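Local coordinates for protein iminosuccinate reductase (Paracoccus denitrificans, PDB 6RQA) that catalyses the NADH-dependent reduction of iminosuccinate to L-aspartate, regenerating the amino donor of the beta-hydroxyaspartate cycle, at residues I260-C274 against I283-V295. Residues are numbered along the deposited sequence; the frame is centred on the assembly and turned at random.
Sequences IFTDEVAQSVSIGEC and IREDQVGELGAVV
Gly289 N donates to Ile260 O over 2.8 Å, the shortest of three backbone bonds that lay 288-290 along 260-262. Further along, Leu291 N reaches Thr262 O at 2.9 Å in a straighter bond (167°), which ties the start of helix 291-295 to the strand. Between them the bond from Thr262 N to Gly289 O is weak, and the axes of the two short strands lie 48° apart, so this edge of the sheet is only loosely paired.

On one face of this pair Val288 is the central apolar residue. Its CG1, anti to the backbone N (chi1 177°), lies 3.6 Å from Thr262 CG2 and also meets Ile260 CG2, while Val265 CG1 approaches its CB from helix 265-270. Ile260 and Ile283 extend this cluster, meeting tip to tip through their CD1 atoms at 3.7 Å. At its outer end Val269 CG1 packs against Glu285 CB. On the other face the edge of the Phe261 ring meets Glu290 O near the ring plane, and its CE2 comes within 3.6 Å of Val294 CG2, the two side chains crossing at about a right angle.

Thr262 OG1 bonds to the backbone O of Asp311 and Ser268 OG to its carboxylate OD2, beside the NAD-binding Gly312. The arrangement forms the outer edge of the eight-stranded parallel sheet of the Rossmann-type NAD-binding domain, where the weakly bonded 288-290 is the outermost strand of this chain's sheet.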
loop_
_atom_site.group_PDB
_atom_site.type_symbol
_atom_site.label_atom_id
_atom_site.label_comp_id
_atom_site.label_asym_id
_atom_site.label_seq_id
_atom_site.Cartn_x
_atom_site.Cartn_y
_atom_site.Cartn_z
ATOM N N ILE A 260 -25.503 -16.970 5.040
ATOM C CA ILE A 260 -24.130 -16.615 4.702
ATOM C C ILE A 260 -23.618 -15.537 5.643
ATOM O O ILE A 260 -24.313 -14.555 5.934
ATOM C CB ILE A 260 -24.041 -16.155 3.234
ATOM C CG1 ILE A 260 -24.512 -17.273 2.302
ATOM C CG2 ILE A 260 -22.624 -15.734 2.891
ATOM C CD1 ILE A 260 -24.576 -16.863 0.851
ATOM N N PHE A 261 -22.388 -15.721 6.121
ATOM C CA PHE A 261 -21.670 -14.719 6.892
ATOM C C PHE A 261 -20.291 -14.527 6.275
ATOM O O PHE A 261 -19.769 -15.409 5.590
ATOM C CB PHE A 261 -21.543 -15.123 8.369
ATOM C CG PHE A 261 -22.861 -15.362 9.048
ATOM C CD1 PHE A 261 -23.461 -16.610 9.011
ATOM C CD2 PHE A 261 -23.505 -14.336 9.723
ATOM C CE1 PHE A 261 -24.676 -16.832 9.633
ATOM C CE2 PHE A 261 -24.720 -14.552 10.347
ATOM C CZ PHE A 261 -25.306 -15.801 10.303
ATOM N N THR A 262 -19.702 -13.358 6.517
ATOM C CA THR A 262 -18.399 -13.047 5.944
ATOM C C THR A 262 -17.708 -12.003 6.808
ATOM O O THR A 262 -18.287 -11.463 7.755
ATOM C CB THR A 262 -18.522 -12.553 4.498
ATOM O OG1 THR A 262 -17.218 -12.454 3.915
ATOM C CG2 THR A 262 -19.180 -11.183 4.461
ATOM N N ASP A 263 -16.450 -11.728 6.465
ATOM C CA ASP A 263 -15.671 -10.690 7.131
ATOM C C ASP A 263 -15.836 -9.333 6.458
ATOM O O ASP A 263 -16.023 -8.321 7.141
ATOM C CB ASP A 263 -14.191 -11.087 7.168
ATOM C CG ASP A 263 -13.697 -11.639 5.841
ATOM O OD1 ASP A 263 -14.385 -11.453 4.815
ATOM O OD2 ASP A 263 -12.619 -12.272 5.828
ATOM N N GLU A 264 -15.774 -9.295 5.129
ATOM C CA GLU A 264 -15.998 -8.080 4.357
ATOM C C GLU A 264 -16.976 -8.408 3.239
ATOM O O GLU A 264 -16.663 -9.214 2.357
ATOM C CB GLU A 264 -14.685 -7.532 3.789
ATOM C CG GLU A 264 -14.795 -6.139 3.189
ATOM C CD GLU A 264 -15.048 -5.071 4.236
ATOM O OE1 GLU A 264 -14.708 -5.296 5.417
ATOM O OE2 GLU A 264 -15.591 -4.004 3.880
ATOM N N VAL A 265 -18.160 -7.792 3.284
ATOM C CA VAL A 265 -19.201 -8.101 2.306
ATOM C C VAL A 265 -18.771 -7.687 0.905
ATOM O O VAL A 265 -19.132 -8.339 -0.083
ATOM C CB VAL A 265 -20.529 -7.429 2.711
ATOM C CG1 VAL A 265 -21.660 -7.881 1.797
ATOM C CG2 VAL A 265 -20.856 -7.730 4.168
ATOM N N ALA A 266 -17.994 -6.606 0.795
ATOM C CA ALA A 266 -17.527 -6.157 -0.512
ATOM C C ALA A 266 -16.599 -7.181 -1.153
ATOM O O ALA A 266 -16.688 -7.438 -2.359
ATOM C CB ALA A 266 -16.830 -4.803 -0.381
ATOM N N GLN A 267 -15.703 -7.777 -0.363
ATOM C CA GLN A 267 -14.794 -8.783 -0.903
ATOM C C GLN A 267 -15.480 -10.129 -1.095
ATOM O O GLN A 267 -15.114 -10.879 -2.006
ATOM C CB GLN A 267 -13.579 -8.945 0.013
ATOM C CG GLN A 267 -12.800 -7.660 0.249
ATOM C CD GLN A 267 -11.580 -7.870 1.129
ATOM O OE1 GLN A 267 -11.107 -8.993 1.294
ATOM N NE2 GLN A 267 -11.069 -6.785 1.701
ATOM N N SER A 268 -16.472 -10.448 -0.260
ATOM C CA SER A 268 -17.144 -11.740 -0.362
ATOM C C SER A 268 -17.862 -11.891 -1.697
ATOM O O SER A 268 -17.835 -12.966 -2.307
ATOM C CB SER A 268 -18.127 -11.913 0.795
ATOM O OG SER A 268 -18.888 -13.098 0.639
ATOM N N VAL A 269 -18.511 -10.822 -2.169
ATOM C CA VAL A 269 -19.267 -10.888 -3.418
ATOM C C VAL A 269 -18.392 -10.768 -4.655
ATOM O O VAL A 269 -18.863 -11.058 -5.762
ATOM C CB VAL A 269 -20.343 -9.786 -3.464
ATOM C CG1 VAL A 269 -21.293 -9.925 -2.284
ATOM C CG2 VAL A 269 -19.693 -8.412 -3.474
ATOM N N SER A 270 -17.136 -10.353 -4.504
ATOM C CA SER A 270 -16.236 -10.146 -5.632
ATOM C C SER A 270 -15.145 -11.202 -5.725
ATOM O O SER A 270 -14.987 -11.837 -6.771
ATOM C CB SER A 270 -15.604 -8.750 -5.545
ATOM O OG SER A 270 -14.909 -8.582 -4.322
ATOM N N ILE A 271 -14.383 -11.407 -4.652
ATOM C CA ILE A 271 -13.295 -12.380 -4.652
ATOM C C ILE A 271 -13.566 -13.574 -3.752
ATOM O O ILE A 271 -12.820 -14.564 -3.823
ATOM C CB ILE A 271 -11.953 -11.724 -4.260
ATOM C CG1 ILE A 271 -12.058 -11.078 -2.878
ATOM C CG2 ILE A 271 -11.538 -10.699 -5.304
ATOM C CD1 ILE A 271 -10.766 -10.470 -2.385
ATOM N N GLY A 272 -14.600 -13.524 -2.916
ATOM C CA GLY A 272 -14.907 -14.608 -2.010
ATOM C C GLY A 272 -15.675 -15.728 -2.685
ATOM O O GLY A 272 -15.825 -15.785 -3.906
ATOM N N GLU A 273 -16.172 -16.644 -1.852
ATOM C CA GLU A 273 -16.905 -17.795 -2.371
ATOM C C GLU A 273 -18.261 -17.389 -2.937
ATOM O O GLU A 273 -18.776 -18.053 -3.845
ATOM C CB GLU A 273 -17.073 -18.844 -1.269
ATOM C CG GLU A 273 -17.583 -20.196 -1.750
ATOM C CD GLU A 273 -16.664 -20.837 -2.775
ATOM O OE1 GLU A 273 -17.164 -21.275 -3.831
ATOM O OE2 GLU A 273 -15.443 -20.899 -2.524
ATOM N N CYS A 274 -18.844 -16.304 -2.430
ATOM C CA CYS A 274 -20.143 -15.838 -2.903
ATOM C C CYS A 274 -20.089 -15.208 -4.288
ATOM O O CYS A 274 -21.148 -14.869 -4.827
ATOM C CB CYS A 274 -20.729 -14.833 -1.909
ATOM S SG CYS A 274 -20.954 -15.476 -0.237
ATOM N N ILE A 283 -28.168 -15.245 -5.336
ATOM C CA ILE A 283 -28.248 -14.441 -4.125
ATOM C C ILE A 283 -27.921 -12.995 -4.471
ATOM O O ILE A 283 -27.383 -12.690 -5.538
ATOM C CB ILE A 283 -27.293 -14.940 -3.017
ATOM C CG1 ILE A 283 -25.845 -14.892 -3.507
ATOM C CG2 ILE A 283 -27.671 -16.345 -2.567
ATOM C CD1 ILE A 283 -24.826 -15.204 -2.437
ATOM N N ARG A 284 -28.254 -12.101 -3.546
ATOM C CA ARG A 284 -27.900 -10.696 -3.637
ATOM C C ARG A 284 -27.035 -10.321 -2.441
ATOM O O ARG A 284 -27.068 -10.977 -1.396
ATOM C CB ARG A 284 -29.149 -9.806 -3.706
ATOM C CG ARG A 284 -30.243 -10.177 -2.718
ATOM C CD ARG A 284 -31.483 -9.322 -2.933
ATOM N NE ARG A 284 -32.540 -9.626 -1.972
ATOM C CZ ARG A 284 -33.495 -10.529 -2.170
ATOM N NH1 ARG A 284 -34.415 -10.739 -1.239
ATOM N NH2 ARG A 284 -33.530 -11.224 -3.299
ATOM N N GLU A 285 -26.251 -9.250 -2.604
ATOM C CA GLU A 285 -25.245 -8.914 -1.600
ATOM C C GLU A 285 -25.858 -8.536 -0.258
ATOM O O GLU A 285 -25.183 -8.656 0.771
ATOM C CB GLU A 285 -24.348 -7.778 -2.098
ATOM C CG GLU A 285 -25.019 -6.419 -2.175
ATOM C CD GLU A 285 -24.036 -5.280 -1.975
ATOM O OE1 GLU A 285 -23.203 -5.371 -1.048
ATOM O OE2 GLU A 285 -24.092 -4.298 -2.744
ATOM N N ASP A 286 -27.150 -8.226 -0.245
ATOM C CA ASP A 286 -27.758 -7.829 1.048
ATOM C C ASP A 286 -28.126 -9.077 1.831
ATOM O O ASP A 286 -28.448 -8.974 2.981
ATOM C CB ASP A 286 -28.856 -6.775 0.912
ATOM C CG ASP A 286 -29.797 -6.988 -0.244
ATOM O OD1 ASP A 286 -29.819 -6.133 -1.121
ATOM O OD2 ASP A 286 -30.525 -7.978 -0.225
ATOM N N GLN A 287 -28.079 -10.218 1.182
ATOM C CA GLN A 287 -28.293 -11.486 1.866
ATOM C C GLN A 287 -27.014 -12.050 2.468
ATOM O O GLN A 287 -27.041 -13.152 3.027
ATOM C CB GLN A 287 -28.903 -12.509 0.902
ATOM C CG GLN A 287 -30.304 -12.160 0.432
ATOM C CD GLN A 287 -30.829 -13.139 -0.599
ATOM O OE1 GLN A 287 -30.058 -13.791 -1.302
ATOM N NE2 GLN A 287 -32.150 -13.249 -0.690
ATOM N N VAL A 288 -25.903 -11.329 2.367
ATOM C CA VAL A 288 -24.616 -11.768 2.893
ATOM C C VAL A 288 -24.392 -11.050 4.218
ATOM O O VAL A 288 -24.189 -9.831 4.249
ATOM C CB VAL A 288 -23.480 -11.489 1.901
ATOM C CG1 VAL A 288 -22.141 -11.876 2.503
ATOM C CG2 VAL A 288 -23.719 -12.239 0.599
ATOM N N GLY A 289 -24.425 -11.803 5.315
ATOM C CA GLY A 289 -24.272 -11.232 6.635
ATOM C C GLY A 289 -22.821 -11.009 7.018
ATOM O O GLY A 289 -21.889 -11.237 6.248
ATOM N N GLU A 290 -22.637 -10.545 8.251
ATOM C CA GLU A 290 -21.318 -10.270 8.807
ATOM C C GLU A 290 -21.111 -11.131 10.043
ATOM O O GLU A 290 -21.938 -11.114 10.961
ATOM C CB GLU A 290 -21.165 -8.790 9.166
ATOM C CG GLU A 290 -21.343 -7.838 7.996
ATOM C CD GLU A 290 -21.223 -6.384 8.406
ATOM O OE1 GLU A 290 -20.915 -6.121 9.589
ATOM O OE2 GLU A 290 -21.436 -5.502 7.548
ATOM N N LEU A 291 -20.007 -11.882 10.062
ATOM C CA LEU A 291 -19.695 -12.702 11.228
ATOM C C LEU A 291 -19.501 -11.842 12.468
ATOM O O LEU A 291 -19.879 -12.240 13.577
ATOM C CB LEU A 291 -18.450 -13.546 10.962
ATOM C CG LEU A 291 -17.964 -14.393 12.142
ATOM C CD1 LEU A 291 -19.019 -15.416 12.540
ATOM C CD2 LEU A 291 -16.646 -15.074 11.824
ATOM N N GLY A 292 -18.917 -10.652 12.301
ATOM C CA GLY A 292 -18.699 -9.774 13.437
ATOM C C GLY A 292 -19.982 -9.343 14.118
ATOM O O GLY A 292 -20.003 -9.136 15.335
ATOM N N ALA A 293 -21.066 -9.192 13.351
ATOM C CA ALA A 293 -22.346 -8.834 13.953
ATOM C C ALA A 293 -22.844 -9.927 14.888
ATOM O O ALA A 293 -23.546 -9.638 15.864
ATOM C CB ALA A 293 -23.381 -8.547 12.865
ATOM N N VAL A 294 -22.496 -11.185 14.608
ATOM C CA VAL A 294 -22.812 -12.265 15.534
ATOM C C VAL A 294 -21.944 -12.163 16.781
ATOM O O VAL A 294 -22.405 -12.416 17.901
ATOM C CB VAL A 294 -22.646 -13.628 14.839
ATOM C CG1 VAL A 294 -23.063 -14.758 15.769
ATOM C CG2 VAL A 294 -23.447 -13.665 13.549
ATOM N N VAL A 295 -20.674 -11.786 16.608
ATOM C CA VAL A 295 -19.771 -11.659 17.747
ATOM C C VAL A 295 -20.187 -10.492 18.633
ATOM O O VAL A 295 -20.156 -10.588 19.865
ATOM C CB VAL A 295 -18.318 -11.514 17.259
ATOM C CG1 VAL A 295 -17.362 -11.450 18.439
ATOM C CG2 VAL A 295 -17.952 -12.661 16.328
#